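Local coordinates for protein Abbfa_003403 (Acinetobacter baumannii, PDB 4ZXH) that acts as a four-domain nonribosomal peptide synthetase, with condensation, adenylation, carrier and thioesterase domains, probably adding an amino acid building block and releasing the finished product, at residues Ser20-Leu24 with Gln296-Thr300; Leu24-Tyr28 with Ser1008-Val1012. All coordinates share one frame; numbering follows the deposited sequence.

Contact 1 (Ser20-Leu24 with Gln296-Thr300); sequences SSEQL and QFVNT. With PNS (4'-phosphopantetheine), chain B.
Gln296 reaches across to Glu22 with its side-chain amide, an example of a loop fastened to a helix start through one polar group. Its NE2 donates to Glu22 O at 2.9 Å, nearly straight at 171°; the acceptor lies in the amide plane of Gln296, whereas the donor sits well above the carbonyl plane of Glu22. The same nitrogen donates to Val298 O in its own loop, also at 2.9 Å and on a lone pair of that oxygen. A bend at chi2 (32°) folds the glutamine back so that one NE2 serves both segments. The remaining polar link passes through a water, which donates to Gln296 O and lies 3.1 Å from Ser20 OG.

The van der Waals contacts are few: Gln23 CG passes Gln296 CG at 3.8 Å, the two side chains sliding past each other in opposite directions, and Glu22 CB and CG lie against the carbonyl oxygens of Gln296, Phe297 and Val298. The carboxylate of Glu22 turns instead to Tyr183, and the Gln23 amide nitrogen to Gln84 and Ala148.

Within 20-24, Ser20 and Gln23 form a capping box: Ser20 N donates to Gln23 OE1 at 3.0 Å, and Gln23 N returns a weak bond to Ser20 OG. Gln296 also touches His147 and Asp151, residues of what is recognisably the HHxxxD motif of condensation domains, while Thr300 OG1 makes a weak bond to O40 of the phosphopantetheine. Two hydrogen bonds from NE2 should restrain the rotation of the Gln296 amide, tying the loop beside motif and prosthetic arm to a capped helix end.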
ATOM      1  N   SER A  20       2.307 -30.923  -5.220  1.00 35.00           N
ATOM      2  CA  SER A  20       3.432 -30.492  -6.045  1.00 35.57           C
ATOM      3  C   SER A  20       3.737 -29.030  -5.798  1.00 33.86           C
ATOM      4  O   SER A  20       2.890 -28.302  -5.284  1.00 36.88           O
ATOM      5  CB  SER A  20       3.114 -30.686  -7.514  1.00 37.62           C
ATOM      6  OG  SER A  20       2.066 -29.802  -7.878  1.00 48.46           O
ATOM      7  N   SER A  21       4.920 -28.583  -6.196  1.00 32.18           N
ATOM      8  CA  SER A  21       5.227 -27.151  -6.125  1.00 35.98           C
ATOM      9  C   SER A  21       4.337 -26.288  -7.043  1.00 40.27           C
ATOM     10  O   SER A  21       4.085 -25.108  -6.746  1.00 44.16           O
ATOM     11  CB  SER A  21       6.695 -26.915  -6.451  1.00 47.60           C
ATOM     12  OG  SER A  21       7.522 -27.402  -5.400  1.00 65.87           O
ATOM     13  N   GLU A  22       3.846 -26.874  -8.137  1.00 37.58           N
ATOM     14  CA  GLU A  22       2.931 -26.167  -9.031  1.00 31.99           C
ATOM     15  C   GLU A  22       1.571 -25.940  -8.380  1.00 29.28           C
ATOM     16  O   GLU A  22       0.804 -25.083  -8.808  1.00 26.38           O
ATOM     17  CB  GLU A  22       2.741 -26.938 -10.329  1.00 36.49           C
ATOM     18  CG  GLU A  22       3.993 -27.071 -11.177  1.00 50.03           C
ATOM     19  CD  GLU A  22       4.828 -28.268 -10.781  1.00 51.50           C
ATOM     20  OE1 GLU A  22       4.771 -28.652  -9.597  1.00 52.00           O
ATOM     21  OE2 GLU A  22       5.494 -28.857 -11.661  1.00 52.86           O
ATOM     22  N   GLN A  23       1.277 -26.727  -7.351  1.00 27.02           N
ATOM     23  CA  GLN A  23       0.017 -26.621  -6.632  1.00 26.50           C
ATOM     24  C   GLN A  23       0.111 -25.670  -5.431  1.00 31.72           C
ATOM     25  O   GLN A  23      -0.866 -25.031  -5.042  1.00 26.93           O
ATOM     26  CB  GLN A  23      -0.412 -28.004  -6.151  1.00 28.80           C
ATOM     27  CG  GLN A  23      -1.198 -28.833  -7.155  1.00 24.70           C
ATOM     28  CD  GLN A  23      -1.444 -30.230  -6.630  1.00 28.27           C
ATOM     29  OE1 GLN A  23      -0.519 -30.916  -6.200  1.00 30.09           O
ATOM     30  NE2 GLN A  23      -2.700 -30.641  -6.615  1.00 23.63           N
ATOM     31  N   LEU A  24       1.296 -25.605  -4.837  1.00 32.86           N
ATOM     32  CA  LEU A  24       1.518 -24.842  -3.621  1.00 29.52           C
ATOM     33  C   LEU A  24       1.085 -23.385  -3.751  1.00 33.71           C
ATOM     34  O   LEU A  24       0.389 -22.856  -2.884  1.00 40.12           O
ATOM     35  CB  LEU A  24       2.994 -24.928  -3.243  1.00 27.49           C
ATOM     36  CG  LEU A  24       3.575 -23.962  -2.226  1.00 28.47           C
ATOM     37  CD1 LEU A  24       2.843 -24.090  -0.927  1.00 26.30           C
ATOM     38  CD2 LEU A  24       5.061 -24.283  -2.058  1.00 28.50           C
ATOM     39  N   GLN A 296      -2.294 -30.638 -12.038  1.00 34.27           N
ATOM     40  CA  GLN A 296      -1.916 -29.239 -12.149  1.00 24.30           C
ATOM     41  C   GLN A 296      -0.402 -29.142 -12.365  1.00 30.01           C
ATOM     42  O   GLN A 296       0.395 -29.291 -11.433  1.00 35.10           O
ATOM     43  CB  GLN A 296      -2.414 -28.476 -10.910  1.00 30.16           C
ATOM     44  CG  GLN A 296      -1.804 -27.124 -10.528  1.00 34.48           C
ATOM     45  CD  GLN A 296      -1.329 -26.273 -11.680  1.00 37.23           C
ATOM     46  OE1 GLN A 296      -1.847 -26.341 -12.793  1.00 37.67           O
ATOM     47  NE2 GLN A 296      -0.354 -25.418 -11.395  1.00 36.96           N
ATOM     48  N   PHE A 297      -0.030 -28.922 -13.627  1.00 28.83           N
ATOM     49  CA  PHE A 297       1.353 -29.035 -14.088  1.00 31.50           C
ATOM     50  C   PHE A 297       1.872 -27.696 -14.601  1.00 32.54           C
ATOM     51  O   PHE A 297       3.047 -27.552 -14.930  1.00 36.31           O
ATOM     52  CB  PHE A 297       1.471 -30.085 -15.198  1.00 27.96           C
ATOM     53  CG  PHE A 297       1.174 -31.484 -14.750  1.00 36.73           C
ATOM     54  CD1 PHE A 297       2.136 -32.232 -14.080  1.00 42.08           C
ATOM     55  CD2 PHE A 297      -0.057 -32.062 -15.009  1.00 37.03           C
ATOM     56  CE1 PHE A 297       1.870 -33.534 -13.666  1.00 43.56           C
ATOM     57  CE2 PHE A 297      -0.335 -33.362 -14.597  1.00 41.87           C
ATOM     58  CZ  PHE A 297       0.629 -34.099 -13.925  1.00 40.55           C
ATOM     59  N   VAL A 298       0.976 -26.720 -14.667  1.00 28.16           N
ATOM     60  CA  VAL A 298       1.288 -25.398 -15.180  1.00 28.18           C
ATOM     61  C   VAL A 298       2.200 -24.618 -14.234  1.00 30.09           C
ATOM     62  O   VAL A 298       1.902 -24.501 -13.058  1.00 25.40           O
ATOM     63  CB  VAL A 298      -0.010 -24.611 -15.398  1.00 27.65           C
ATOM     64  CG1 VAL A 298       0.235 -23.126 -15.418  1.00 25.92           C
ATOM     65  CG2 VAL A 298      -0.674 -25.070 -16.668  1.00 25.33           C
ATOM     66  N   ASN A 299       3.306 -24.087 -14.750  1.00 37.27           N
ATOM     67  CA  ASN A 299       4.225 -23.279 -13.948  1.00 25.43           C
ATOM     68  C   ASN A 299       4.401 -21.849 -14.481  1.00 29.68           C
ATOM     69  O   ASN A 299       4.621 -21.629 -15.669  1.00 30.71           O
ATOM     70  CB  ASN A 299       5.595 -23.961 -13.856  1.00 26.64           C
ATOM     71  CG  ASN A 299       6.508 -23.314 -12.813  1.00 47.35           C
ATOM     72  OD1 ASN A 299       6.064 -22.898 -11.726  1.00 48.92           O
ATOM     73  ND2 ASN A 299       7.796 -23.230 -13.139  1.00 43.41           N
ATOM     74  N   THR A 300       4.304 -20.871 -13.595  1.00 34.69           N
ATOM     75  CA  THR A 300       4.509 -19.496 -13.989  1.00 30.81           C
ATOM     76  C   THR A 300       6.011 -19.243 -14.168  1.00 30.12           C
ATOM     77  O   THR A 300       6.818 -19.722 -13.376  1.00 26.98           O
ATOM     78  CB  THR A 300       3.918 -18.520 -12.932  1.00 53.89           C
ATOM     79  OG1 THR A 300       2.518 -18.765 -12.775  1.00 52.94           O
ATOM     80  CG2 THR A 300       4.122 -17.067 -13.342  1.00 52.26           C
TER
HETATM   81  O23 PNS B1401       4.973 -15.128  -0.722  1.00 28.78           O
HETATM   82  P24 PNS B1401       5.273 -16.604  -0.719  1.00 28.70           P
HETATM   83  O25 PNS B1401       6.675 -17.049  -0.404  1.00 28.18           O
HETATM   84  O27 PNS B1401       4.918 -17.106  -2.211  1.00 38.06           O
HETATM   85  C28 PNS B1401       3.630 -16.865  -2.768  1.00 36.72           C
HETATM   86  C29 PNS B1401       3.563 -17.502  -4.144  1.00 39.68           C
HETATM   87  C30 PNS B1401       3.871 -18.985  -3.929  1.00 38.81           C
HETATM   88  C31 PNS B1401       4.610 -16.855  -5.052  1.00 37.31           C
HETATM   89  C32 PNS B1401       2.172 -17.267  -4.749  1.00 36.28           C
HETATM   90  O33 PNS B1401       1.839 -15.886  -4.531  1.00 31.14           O
HETATM   91  C34 PNS B1401       2.153 -17.632  -6.222  1.00 36.04           C
HETATM   92  O35 PNS B1401       2.381 -18.775  -6.616  1.00 32.67           O
HETATM   93  N36 PNS B1401       1.869 -16.681  -7.101  1.00 29.27           N
HETATM   94  C37 PNS B1401       1.830 -16.932  -8.533  1.00 25.61           C
HETATM   95  C38 PNS B1401       0.422 -16.595  -9.021  1.00 31.38           C
HETATM   96  C39 PNS B1401       0.058 -17.495 -10.162  0.50 37.97           C
HETATM   97  O40 PNS B1401       0.411 -18.665 -10.174  0.50 45.27           O
HETATM   98  N41 PNS B1401      -0.654 -16.902 -11.110  0.50 35.69           N
HETATM   99  C42 PNS B1401      -1.168 -17.478 -12.329  0.50 33.92           C
HETATM  100  C43 PNS B1401      -1.571 -16.241 -13.106  0.50 32.12           C
HETATM  101  S44 PNS B1401      -0.232 -15.854 -14.241  0.50 61.73           S
HETATM  102  O   HOH W   1       0.823 -31.937  -9.821  1.00 31.03           O

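Contact 2 (Leu24-Tyr28 with Ser1008-Val1012); sequences LGIWY and SLLAV. With PNS (4'-phosphopantetheine), chain B.
Tyr28 meets Ser1008 where the condensation domain receives the carrier domain, a four-helix bundle whose second helix, 1008-1022, begins at the phosphopantetheine-bearing serine. This docking illustrates how a carrier can be held by a small apolar patch beside its attachment site: the axes of segments 24-28 and 1008-1012 come no closer than 10.9 Å and cross at 51°, leaving side chains to bridge the interval.

Tyr28 contributes most. With CG anti to the backbone N (chi1 -177°), its ring is carried over to the carrier helix, where Ser1008 CB forms a CH-pi contact over one face, 3.8 Å from the ring centroid and almost on the normal. Ser1008 OG, the attachment oxygen, lies over the same ring toward its rim. At the edge of the ring, and in its plane, stands Val1012.

Val1012 does double duty through a single methyl. CG2 lies 3.8 Å from Tyr28 CD1 and equally close to Trp27 CZ3, near the plane of the indole, whose NE1 hydrogen-bonds Met75 O. Leu24 closes the other end of the patch, crossing Leu1009 at about a right angle with CD2 4.2 Å from Leu1009 CB; Ile82 of strand 81-87 packs against both leucines.

The arm then runs past Gly25, which has no side chain to obstruct it. At its root, Ser1008 OG is bonded covalently to P24, and Ser1008 N, at the helix start, donates to the phosphate oxygen O25 at 2.7 Å.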
ATOM      1  N   LEU A  24       1.296 -25.605  -4.837  1.00 32.86           N
ATOM      2  CA  LEU A  24       1.518 -24.842  -3.621  1.00 29.52           C
ATOM      3  C   LEU A  24       1.085 -23.385  -3.751  1.00 33.71           C
ATOM      4  O   LEU A  24       0.389 -22.856  -2.884  1.00 40.12           O
ATOM      5  CB  LEU A  24       2.994 -24.928  -3.243  1.00 27.49           C
ATOM      6  CG  LEU A  24       3.575 -23.962  -2.226  1.00 28.47           C
ATOM      7  CD1 LEU A  24       2.843 -24.090  -0.927  1.00 26.30           C
ATOM      8  CD2 LEU A  24       5.061 -24.283  -2.058  1.00 28.50           C
ATOM      9  N   GLY A  25       1.481 -22.739  -4.839  1.00 23.86           N
ATOM     10  CA  GLY A  25       1.174 -21.331  -5.013  1.00 22.72           C
ATOM     11  C   GLY A  25      -0.314 -21.040  -5.099  1.00 24.23           C
ATOM     12  O   GLY A  25      -0.806 -20.113  -4.464  1.00 23.09           O
ATOM     13  N   ILE A  26      -1.039 -21.810  -5.901  1.00 25.50           N
ATOM     14  CA  ILE A  26      -2.479 -21.612  -5.991  1.00 28.40           C
ATOM     15  C   ILE A  26      -3.145 -21.889  -4.652  1.00 29.09           C
ATOM     16  O   ILE A  26      -3.978 -21.108  -4.175  1.00 30.55           O
ATOM     17  CB  ILE A  26      -3.135 -22.534  -7.011  1.00 32.09           C
ATOM     18  CG1 ILE A  26      -2.383 -22.531  -8.354  1.00 34.65           C
ATOM     19  CG2 ILE A  26      -4.594 -22.187  -7.112  1.00 23.40           C
ATOM     20  CD1 ILE A  26      -2.368 -21.226  -9.028  1.00 43.23           C
ATOM     21  N   TRP A  27      -2.789 -23.029  -4.071  1.00 23.06           N
ATOM     22  CA  TRP A  27      -3.324 -23.436  -2.782  1.00 24.05           C
ATOM     23  C   TRP A  27      -3.157 -22.308  -1.788  1.00 27.21           C
ATOM     24  O   TRP A  27      -4.136 -21.840  -1.195  1.00 26.45           O
ATOM     25  CB  TRP A  27      -2.629 -24.688  -2.282  1.00 22.60           C
ATOM     26  CG  TRP A  27      -3.277 -25.288  -1.102  1.00 32.57           C
ATOM     27  CD1 TRP A  27      -4.205 -26.297  -1.095  1.00 35.41           C
ATOM     28  CD2 TRP A  27      -3.049 -24.944   0.270  1.00 34.89           C
ATOM     29  NE1 TRP A  27      -4.565 -26.601   0.203  1.00 34.18           N
ATOM     30  CE2 TRP A  27      -3.873 -25.780   1.057  1.00 32.89           C
ATOM     31  CE3 TRP A  27      -2.227 -24.007   0.913  1.00 33.10           C
ATOM     32  CZ2 TRP A  27      -3.902 -25.704   2.448  1.00 30.24           C
ATOM     33  CZ3 TRP A  27      -2.257 -23.934   2.295  1.00 27.31           C
ATOM     34  CH2 TRP A  27      -3.081 -24.783   3.047  1.00 29.68           C
ATOM     35  N   TYR A  28      -1.915 -21.854  -1.638  1.00 28.38           N
ATOM     36  CA  TYR A  28      -1.600 -20.786  -0.700  1.00 33.69           C
ATOM     37  C   TYR A  28      -2.487 -19.552  -0.897  1.00 30.67           C
ATOM     38  O   TYR A  28      -3.041 -19.012   0.065  1.00 30.10           O
ATOM     39  CB  TYR A  28      -0.125 -20.402  -0.818  1.00 31.03           C
ATOM     40  CG  TYR A  28       0.317 -19.350   0.168  1.00 24.54           C
ATOM     41  CD1 TYR A  28       0.538 -19.665   1.503  1.00 28.68           C
ATOM     42  CD2 TYR A  28       0.527 -18.045  -0.236  1.00 24.43           C
ATOM     43  CE1 TYR A  28       0.950 -18.693   2.413  1.00 26.43           C
ATOM     44  CE2 TYR A  28       0.930 -17.078   0.659  1.00 25.29           C
ATOM     45  CZ  TYR A  28       1.144 -17.397   1.983  1.00 26.28           C
ATOM     46  OH  TYR A  28       1.559 -16.409   2.864  1.00 40.27           O
ATOM     47  N   SER A1008       6.388 -18.487   1.876  1.00 21.30           N
ATOM     48  CA  SER A1008       5.002 -18.917   1.884  1.00 31.92           C
ATOM     49  C   SER A1008       4.720 -20.326   2.452  1.00 34.56           C
ATOM     50  O   SER A1008       3.873 -20.446   3.324  1.00 39.27           O
ATOM     51  CB  SER A1008       4.454 -18.756   0.471  1.00 23.69           C
ATOM     52  OG  SER A1008       4.237 -17.361   0.256  1.00 27.54           O
ATOM     53  N   LEU A1009       5.418 -21.372   2.019  1.00 36.25           N
ATOM     54  CA  LEU A1009       5.197 -22.689   2.638  1.00 30.43           C
ATOM     55  C   LEU A1009       5.496 -22.657   4.149  1.00 37.43           C
ATOM     56  O   LEU A1009       4.697 -23.160   4.947  1.00 42.40           O
ATOM     57  CB  LEU A1009       6.040 -23.771   1.965  1.00 31.36           C
ATOM     58  CG  LEU A1009       5.902 -25.193   2.522  1.00 34.90           C
ATOM     59  CD1 LEU A1009       4.430 -25.536   2.739  1.00 41.84           C
ATOM     60  CD2 LEU A1009       6.563 -26.238   1.627  1.00 23.51           C
ATOM     61  N   LEU A1010       6.619 -22.059   4.548  1.00 30.83           N
ATOM     62  CA  LEU A1010       6.945 -21.934   5.979  1.00 34.30           C
ATOM     63  C   LEU A1010       5.835 -21.267   6.784  1.00 33.96           C
ATOM     64  O   LEU A1010       5.520 -21.707   7.882  1.00 40.97           O
ATOM     65  CB  LEU A1010       8.231 -21.138   6.202  1.00 34.20           C
ATOM     66  CG  LEU A1010       9.558 -21.870   6.048  1.00 36.18           C
ATOM     67  CD1 LEU A1010      10.636 -21.100   6.778  1.00 43.01           C
ATOM     68  CD2 LEU A1010       9.449 -23.258   6.585  1.00 28.71           C
ATOM     69  N   ALA A1011       5.257 -20.202   6.234  1.00 28.68           N
ATOM     70  CA  ALA A1011       4.149 -19.510   6.881  1.00 25.98           C
ATOM     71  C   ALA A1011       2.967 -20.442   7.148  1.00 32.78           C
ATOM     72  O   ALA A1011       2.302 -20.313   8.174  1.00 32.94           O
ATOM     73  CB  ALA A1011       3.701 -18.345   6.048  1.00 20.31           C
ATOM     74  N   VAL A1012       2.702 -21.375   6.235  1.00 34.91           N
ATOM     75  CA  VAL A1012       1.632 -22.340   6.461  1.00 34.06           C
ATOM     76  C   VAL A1012       1.994 -23.259   7.622  1.00 35.73           C
ATOM     77  O   VAL A1012       1.163 -23.541   8.473  1.00 34.38           O
ATOM     78  CB  VAL A1012       1.333 -23.181   5.214  1.00 36.74           C
ATOM     79  CG1 VAL A1012       0.529 -24.389   5.600  1.00 23.93           C
ATOM     80  CG2 VAL A1012       0.589 -22.350   4.162  1.00 22.50           C
TER
HETATM   81  O23 PNS B1401       4.973 -15.128  -0.722  1.00 28.78           O
HETATM   82  P24 PNS B1401       5.273 -16.604  -0.719  1.00 28.70           P
HETATM   83  O25 PNS B1401       6.675 -17.049  -0.404  1.00 28.18           O
HETATM   84  O27 PNS B1401       4.918 -17.106  -2.211  1.00 38.06           O
HETATM   85  C28 PNS B1401       3.630 -16.865  -2.768  1.00 36.72           C
HETATM   86  C29 PNS B1401       3.563 -17.502  -4.144  1.00 39.68           C
HETATM   87  C30 PNS B1401       3.871 -18.985  -3.929  1.00 38.81           C
HETATM   88  C31 PNS B1401       4.610 -16.855  -5.052  1.00 37.31           C
HETATM   89  C32 PNS B1401       2.172 -17.267  -4.749  1.00 36.28           C
HETATM   90  O33 PNS B1401       1.839 -15.886  -4.531  1.00 31.14           O
HETATM   91  C34 PNS B1401       2.153 -17.632  -6.222  1.00 36.04           C
HETATM   92  O35 PNS B1401       2.381 -18.775  -6.616  1.00 32.67           O
HETATM   93  N36 PNS B1401       1.869 -16.681  -7.101  1.00 29.27           N
HETATM   94  C37 PNS B1401       1.830 -16.932  -8.533  1.00 25.61           C
HETATM   95  C38 PNS B1401       0.422 -16.595  -9.021  1.00 31.38           C
HETATM   96  C39 PNS B1401       0.058 -17.495 -10.162  0.50 37.97           C
HETATM   97  O40 PNS B1401       0.411 -18.665 -10.174  0.50 45.27           O
HETATM   98  N41 PNS B1401      -0.654 -16.902 -11.110  0.50 35.69           N
HETATM   99  C42 PNS B1401      -1.168 -17.478 -12.329  0.50 33.92           C
HETATM  100  C43 PNS B1401      -1.571 -16.241 -13.106  0.50 32.12           C
HETATM  101  S44 PNS B1401      -0.232 -15.854 -14.241  0.50 61.73           S

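Contacts 1 and 2 lie with their centres about 12 Å apart, and their ranges overlap at Leu24, which makes contact only in contact 2; together they show how helix 21-32 can serve two tasks on successive turns. Its N-terminal turn meets the 296-300 loop inside the condensation domain; the next turn meets helix 1008-1022 of the carrier domain, some 980 residues further along the chain. The phosphopantetheine connects them in space, starting from Ser1008 in contact 2 and reaching Thr300 by a weak hydrogen bond to its amide oxygen O40. Internal fold and domain docking are thus joined through one helix, consistent with a holo carrier docked so that its arm reaches toward the condensation active site.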